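Local coordinates for protein putative adenosine kinase (Schistosoma mansoni, PDB 3VAS) that binds adenosine and, as a ribokinase-family (pfkB) adenosine kinase, probably phosphorylates it to AMP at the expense of ATP, at residues W93-P98 and D329-K334; A260-I265 and L290-S295. All coordinates share one frame; numbering follows the deposited sequence.

Contact 1: residues W93-P98 and D329-K334; sequences WIIQKP and DYIRGK
Ile-95 packs against one face of the Arg-332 guanidinium: its CG1 sits 4.1 Å from Arg-332 CZ, over the centre of that face, and the two side chains run past each other in opposite directions. Ile-94 adds its CG2 methyl, 3.9 Å from Arg-332 NH2, coming at the group obliquely. Beside this, the methyl ends of Ile-95 and Ile-331 meet, CD1 to CD1, at 4.2 Å, and Leu-22 touches both.

The N-H groups of the guanidinium have their own partners. A water in its plane accepts from Arg-332 NH1 at 2.9 Å and donates a weak bond to Ile-94 O, which also accepts from Arg-361 NH2. Arg-332 NH2 forms a salt bridge with Asp-329 OD1 at 3.0 Å, bent (133°) and tilted from the guanidinium plane, while NE bonds to Ala-328 O. A bend at chi3 (-66°) folds the arginine so that NE and NH2 can both turn back to the end of their own helix.

That end is fixed by backbone bonds: Asp-329 O accepts from Arg-332 N and Lys-334 N, and Gly-333 N reaches Tyr-330 O at 3.2 Å. The Lys-334 and Gly-333 bonds, with Gly-333 at positive phi, make a Schellman motif closing helix 318-330, set against the C-terminal turn of helix 83-95 in the ribokinase-like fold.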
loop_
_atom_site.group_PDB
_atom_site.type_symbol
_atom_site.label_atom_id
_atom_site.label_comp_id
_atom_site.label_asym_id
_atom_site.label_seq_id
_atom_site.Cartn_x
_atom_site.Cartn_y
_atom_site.Cartn_z
ATOM N N TRP A 93 6.585 -3.947 12.860
ATOM C CA TRP A 93 7.491 -5.084 13.013
ATOM C C TRP A 93 8.958 -4.634 12.999
ATOM O O TRP A 93 9.770 -5.074 13.821
ATOM C CB TRP A 93 7.210 -6.066 11.878
ATOM C CG TRP A 93 7.983 -7.353 11.872
ATOM C CD1 TRP A 93 7.721 -8.478 12.605
ATOM C CD2 TRP A 93 9.101 -7.671 11.034
ATOM N NE1 TRP A 93 8.626 -9.467 12.291
ATOM C CE2 TRP A 93 9.481 -8.995 11.328
ATOM C CE3 TRP A 93 9.824 -6.959 10.072
ATOM C CZ2 TRP A 93 10.553 -9.621 10.693
ATOM C CZ3 TRP A 93 10.887 -7.582 9.441
ATOM C CH2 TRP A 93 11.242 -8.899 9.755
ATOM N N ILE A 94 9.291 -3.748 12.066
ATOM C CA ILE A 94 10.639 -3.205 11.978
ATOM C C ILE A 94 11.032 -2.451 13.246
ATOM O O ILE A 94 12.071 -2.727 13.843
ATOM C CB ILE A 94 10.791 -2.277 10.759
ATOM C CG1 ILE A 94 10.706 -3.097 9.468
ATOM C CG2 ILE A 94 12.114 -1.505 10.832
ATOM C CD1 ILE A 94 10.722 -2.271 8.207
ATOM N N ILE A 95 10.190 -1.513 13.660
ATOM C CA ILE A 95 10.505 -0.644 14.791
ATOM C C ILE A 95 10.506 -1.412 16.114
ATOM O O ILE A 95 11.245 -1.069 17.037
ATOM C CB ILE A 95 9.573 0.588 14.819
ATOM C CG1 ILE A 95 9.777 1.402 13.533
ATOM C CG2 ILE A 95 9.831 1.445 16.047
ATOM C CD1 ILE A 95 8.971 2.666 13.450
ATOM N N GLN A 96 9.679 -2.451 16.190
ATOM C CA GLN A 96 9.769 -3.446 17.260
ATOM C C GLN A 96 9.428 -2.895 18.648
ATOM O O GLN A 96 9.721 -3.523 19.662
ATOM C CB GLN A 96 11.169 -4.077 17.266
ATOM C CG GLN A 96 11.229 -5.531 17.674
ATOM C CD GLN A 96 12.658 -6.036 17.749
ATOM O OE1 GLN A 96 13.592 -5.351 17.319
ATOM N NE2 GLN A 96 12.839 -7.235 18.301
ATOM N N LYS A 97 8.827 -1.712 18.691
ATOM C CA LYS A 97 8.289 -1.185 19.936
ATOM C C LYS A 97 6.772 -1.318 19.897
ATOM O O LYS A 97 6.131 -0.836 18.961
ATOM C CB LYS A 97 8.672 0.279 20.139
ATOM C CG LYS A 97 8.064 0.863 21.404
ATOM C CD LYS A 97 8.245 2.359 21.510
ATOM C CE LYS A 97 7.657 2.873 22.816
ATOM N NZ LYS A 97 7.826 4.345 22.963
ATOM N N PRO A 98 6.196 -1.973 20.917
ATOM C CA PRO A 98 4.757 -2.269 20.922
ATOM C C PRO A 98 3.889 -1.016 20.814
ATOM O O PRO A 98 4.136 -0.039 21.515
ATOM C CB PRO A 98 4.537 -2.950 22.280
ATOM C CG PRO A 98 5.900 -3.442 22.704
ATOM C CD PRO A 98 6.880 -2.465 22.128
ATOM N N ASP A 329 12.571 4.005 8.825
ATOM C CA ASP A 329 13.891 4.603 9.013
ATOM C C ASP A 329 13.831 6.121 8.923
ATOM O O ASP A 329 14.424 6.819 9.743
ATOM C CB ASP A 329 14.901 4.041 8.008
ATOM C CG ASP A 329 15.752 2.927 8.600
ATOM O OD1 ASP A 329 15.241 2.172 9.453
ATOM O OD2 ASP A 329 16.939 2.811 8.223
ATOM N N TYR A 330 13.089 6.622 7.940
ATOM C CA TYR A 330 13.005 8.055 7.682
ATOM C C TYR A 330 12.407 8.837 8.855
ATOM O O TYR A 330 12.855 9.942 9.160
ATOM C CB TYR A 330 12.207 8.322 6.399
ATOM C CG TYR A 330 12.330 9.734 5.887
ATOM C CD1 TYR A 330 13.466 10.147 5.200
ATOM C CD2 TYR A 330 11.310 10.657 6.080
ATOM C CE1 TYR A 330 13.588 11.441 4.724
ATOM C CE2 TYR A 330 11.422 11.956 5.607
ATOM C CZ TYR A 330 12.565 12.341 4.930
ATOM O OH TYR A 330 12.686 13.632 4.459
ATOM N N ILE A 331 11.397 8.267 9.511
ATOM C CA ILE A 331 10.757 8.949 10.636
ATOM C C ILE A 331 11.580 8.863 11.919
ATOM O O ILE A 331 11.266 9.528 12.906
ATOM C CB ILE A 331 9.338 8.416 10.914
ATOM C CG1 ILE A 331 9.389 6.977 11.438
ATOM C CG2 ILE A 331 8.459 8.541 9.669
ATOM C CD1 ILE A 331 8.027 6.423 11.800
ATOM N N ARG A 332 12.628 8.043 11.905
ATOM C CA ARG A 332 13.551 7.980 13.038
ATOM C C ARG A 332 14.816 8.799 12.781
ATOM O O ARG A 332 15.795 8.704 13.522
ATOM C CB ARG A 332 13.881 6.530 13.406
ATOM C CG ARG A 332 12.692 5.779 14.004
ATOM C CD ARG A 332 13.053 4.358 14.384
ATOM N NE ARG A 332 13.381 3.549 13.214
ATOM C CZ ARG A 332 13.805 2.291 13.276
ATOM N NH1 ARG A 332 13.955 1.701 14.455
ATOM N NH2 ARG A 332 14.082 1.625 12.160
ATOM N N GLY A 333 14.785 9.605 11.726
ATOM C CA GLY A 333 15.832 10.584 11.481
ATOM C C GLY A 333 16.971 10.149 10.577
ATOM O O GLY A 333 17.926 10.896 10.390
ATOM N N LYS A 334 16.888 8.945 10.021
ATOM C CA LYS A 334 17.923 8.471 9.105
ATOM C C LYS A 334 17.843 9.260 7.799
ATOM O O LYS A 334 16.754 9.529 7.309
ATOM C CB LYS A 334 17.755 6.976 8.831
ATOM C CG LYS A 334 17.636 6.114 10.079
ATOM C CD LYS A 334 18.878 6.192 10.945
ATOM C CE LYS A 334 18.678 5.417 12.239
ATOM N NZ LYS A 334 18.098 4.073 11.963
HETATM O O HOH W 1 14.964 -0.918 13.573
#

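Contact 2: residues A260-I265 and L290-S295; sequences ATARYI and LYTDSS
Arg-263 and Thr-292 cross at about a right angle where helix 257-267 packs on strand 287-293, a helix-on-sheet layer of the alpha/beta ribokinase-like domain. The short helix and strand segments have axes 8.2 Å apart and run in broadly the same direction, with a crossing angle of -27°.

The CB of Arg-263 points away from the strand, yet the guanidinium reaches it because the chain is bent twice, at chi2 and chi3, turning the guanidinium back toward the strand. Its NH2 then donates to Thr-292 OG1 at 2.8 Å. The bond is bent, and the hydroxyl oxygen lies 32° out of the guanidinium plane. Thr-292 OG1 also bonds to Glu-298 O, which ties this side chain to the chain beyond the strand as well as to the helix.

The two branches of Thr-292 divide the work. OG1 stands anti to the backbone N (chi1 -172°) and takes the arginine, whereas the CG2 methyl lies 3.8 Å from Ala-262 O and 4.4 Å from Ala-262 CB. The short alanine side chain points at the strand, and the closest CA pair of the two segments is that of Ala-262 and Thr-292.

Through its other terminal nitrogen, NH1, Arg-263 forms a salt bridge with Asp-267 one turn further along the helix, which would help to set the rotation of the guanidinium. At the strand end the chain bends in an Asx turn, Ser-295 N giving a hydrogen bond of 3.1 Å to Asp-293 OD1. The carbonyl oxygen of the same aspartate, Asp-293 O, lies at the guanidinium edge, near its plane and 3.6 Å from Arg-263 NH1.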
loop_
_atom_site.group_PDB
_atom_site.type_symbol
_atom_site.label_atom_id
_atom_site.label_comp_id
_atom_site.label_asym_id
_atom_site.label_seq_id
_atom_site.Cartn_x
_atom_site.Cartn_y
_atom_site.Cartn_z
ATOM N N ALA A 260 9.181 12.707 -16.124
ATOM C CA ALA A 260 8.237 13.822 -16.158
ATOM C C ALA A 260 7.165 13.698 -15.072
ATOM O O ALA A 260 6.780 14.688 -14.455
ATOM C CB ALA A 260 7.592 13.941 -17.537
ATOM N N THR A 261 6.692 12.478 -14.839
ATOM C CA THR A 261 5.692 12.234 -13.804
ATOM C C THR A 261 6.250 12.540 -12.417
ATOM O O THR A 261 5.577 13.157 -11.589
ATOM C CB THR A 261 5.180 10.777 -13.843
ATOM O OG1 THR A 261 4.422 10.565 -15.041
ATOM C CG2 THR A 261 4.299 10.478 -12.637
ATOM N N ALA A 262 7.488 12.113 -12.175
ATOM C CA ALA A 262 8.140 12.347 -10.889
ATOM C C ALA A 262 8.256 13.843 -10.617
ATOM O O ALA A 262 7.956 14.309 -9.518
ATOM C CB ALA A 262 9.512 11.684 -10.858
ATOM N N ARG A 263 8.678 14.586 -11.636
ATOM C CA ARG A 263 8.795 16.038 -11.563
ATOM C C ARG A 263 7.428 16.691 -11.347
ATOM O O ARG A 263 7.269 17.566 -10.494
ATOM C CB ARG A 263 9.456 16.562 -12.844
ATOM C CG ARG A 263 9.462 18.078 -13.031
ATOM C CD ARG A 263 10.133 18.801 -11.874
ATOM N NE ARG A 263 11.392 18.187 -11.477
ATOM C CZ ARG A 263 11.805 18.087 -10.217
ATOM N NH1 ARG A 263 11.057 18.559 -9.228
ATOM N NH2 ARG A 263 12.967 17.510 -9.947
ATOM N N TYR A 264 6.443 16.249 -12.120
ATOM C CA TYR A 264 5.098 16.808 -12.048
ATOM C C TYR A 264 4.468 16.619 -10.668
ATOM O O TYR A 264 3.917 17.559 -10.098
ATOM C CB TYR A 264 4.210 16.187 -13.127
ATOM C CG TYR A 264 2.826 16.786 -13.218
ATOM C CD1 TYR A 264 2.557 17.830 -14.098
ATOM C CD2 TYR A 264 1.784 16.297 -12.436
ATOM C CE1 TYR A 264 1.284 18.374 -14.193
ATOM C CE2 TYR A 264 0.514 16.836 -12.520
ATOM C CZ TYR A 264 0.267 17.871 -13.402
ATOM O OH TYR A 264 -0.997 18.407 -13.486
ATOM N N ILE A 265 4.547 15.402 -10.139
ATOM C CA ILE A 265 3.969 15.095 -8.834
ATOM C C ILE A 265 4.662 15.877 -7.718
ATOM O O ILE A 265 4.012 16.389 -6.806
ATOM C CB ILE A 265 4.025 13.581 -8.534
ATOM C CG1 ILE A 265 3.101 12.821 -9.489
ATOM C CG2 ILE A 265 3.640 13.299 -7.082
ATOM C CD1 ILE A 265 3.004 11.333 -9.185
ATOM N N LEU A 290 13.866 5.996 -8.927
ATOM C CA LEU A 290 14.027 7.431 -9.084
ATOM C C LEU A 290 13.485 8.134 -7.851
ATOM O O LEU A 290 12.500 7.696 -7.259
ATOM C CB LEU A 290 13.286 7.921 -10.336
ATOM C CG LEU A 290 13.640 7.223 -11.650
ATOM C CD1 LEU A 290 12.725 7.677 -12.772
ATOM C CD2 LEU A 290 15.106 7.456 -12.011
ATOM N N TYR A 291 14.136 9.223 -7.460
ATOM C CA TYR A 291 13.593 10.088 -6.424
ATOM C C TYR A 291 13.935 11.548 -6.690
ATOM O O TYR A 291 14.940 11.857 -7.325
ATOM C CB TYR A 291 14.064 9.662 -5.027
ATOM C CG TYR A 291 15.539 9.872 -4.746
ATOM C CD1 TYR A 291 16.004 11.069 -4.213
ATOM C CD2 TYR A 291 16.462 8.864 -4.992
ATOM C CE1 TYR A 291 17.356 11.259 -3.945
ATOM C CE2 TYR A 291 17.810 9.045 -4.731
ATOM C CZ TYR A 291 18.250 10.240 -4.207
ATOM O OH TYR A 291 19.592 10.413 -3.951
ATOM N N THR A 292 13.072 12.437 -6.215
ATOM C CA THR A 292 13.305 13.872 -6.280
ATOM C C THR A 292 12.409 14.502 -5.234
ATOM O O THR A 292 11.609 13.812 -4.599
ATOM C CB THR A 292 12.946 14.453 -7.672
ATOM O OG1 THR A 292 13.363 15.829 -7.757
ATOM C CG2 THR A 292 11.443 14.354 -7.920
ATOM N N ASP A 293 12.549 15.807 -5.042
ATOM C CA ASP A 293 11.600 16.557 -4.235
ATOM C C ASP A 293 11.377 17.935 -4.851
ATOM O O ASP A 293 12.105 18.334 -5.760
ATOM C CB ASP A 293 12.060 16.659 -2.779
ATOM C CG ASP A 293 13.418 17.296 -2.645
ATOM O OD1 ASP A 293 13.483 18.542 -2.586
ATOM O OD2 ASP A 293 14.421 16.547 -2.602
ATOM N N SER A 294 10.372 18.653 -4.362
ATOM C CA SER A 294 9.971 19.924 -4.963
ATOM C C SER A 294 11.059 21.002 -4.956
ATOM O O SER A 294 11.006 21.939 -5.749
ATOM C CB SER A 294 8.683 20.452 -4.318
ATOM O OG SER A 294 8.673 20.239 -2.919
ATOM N N SER A 295 12.042 20.857 -4.068
ATOM C CA SER A 295 13.154 21.802 -3.971
ATOM C C SER A 295 14.331 21.389 -4.846
ATOM O O SER A 295 15.325 22.106 -4.945
ATOM C CB SER A 295 13.633 21.912 -2.523
ATOM O OG SER A 295 12.603 22.394 -1.680
#

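In the fold
Contacts 1 and 2 do not touch: their centres are 25 Å apart and their nearest atoms about 8 Å. Along the chain contact 2 is nested inside the loop closed by contact 1, whose segments are separated by 230 residues, against 24 for contact 2. Helix 336-351 is common to their surroundings: Asp-329 of contact 1 and Tyr-291 of contact 2 both touch it. Both contacts are peripheral, with centres 18 and 20 Å from the centre of the chain. Contact 1 joins helix ends distant in sequence; contact 2 is local helix-on-strand packing. The 16 residues of the adenosine pocket fall in the span 32 to 320, which reaches into helix 318-330, the helix whose C-terminal end forms contact 1.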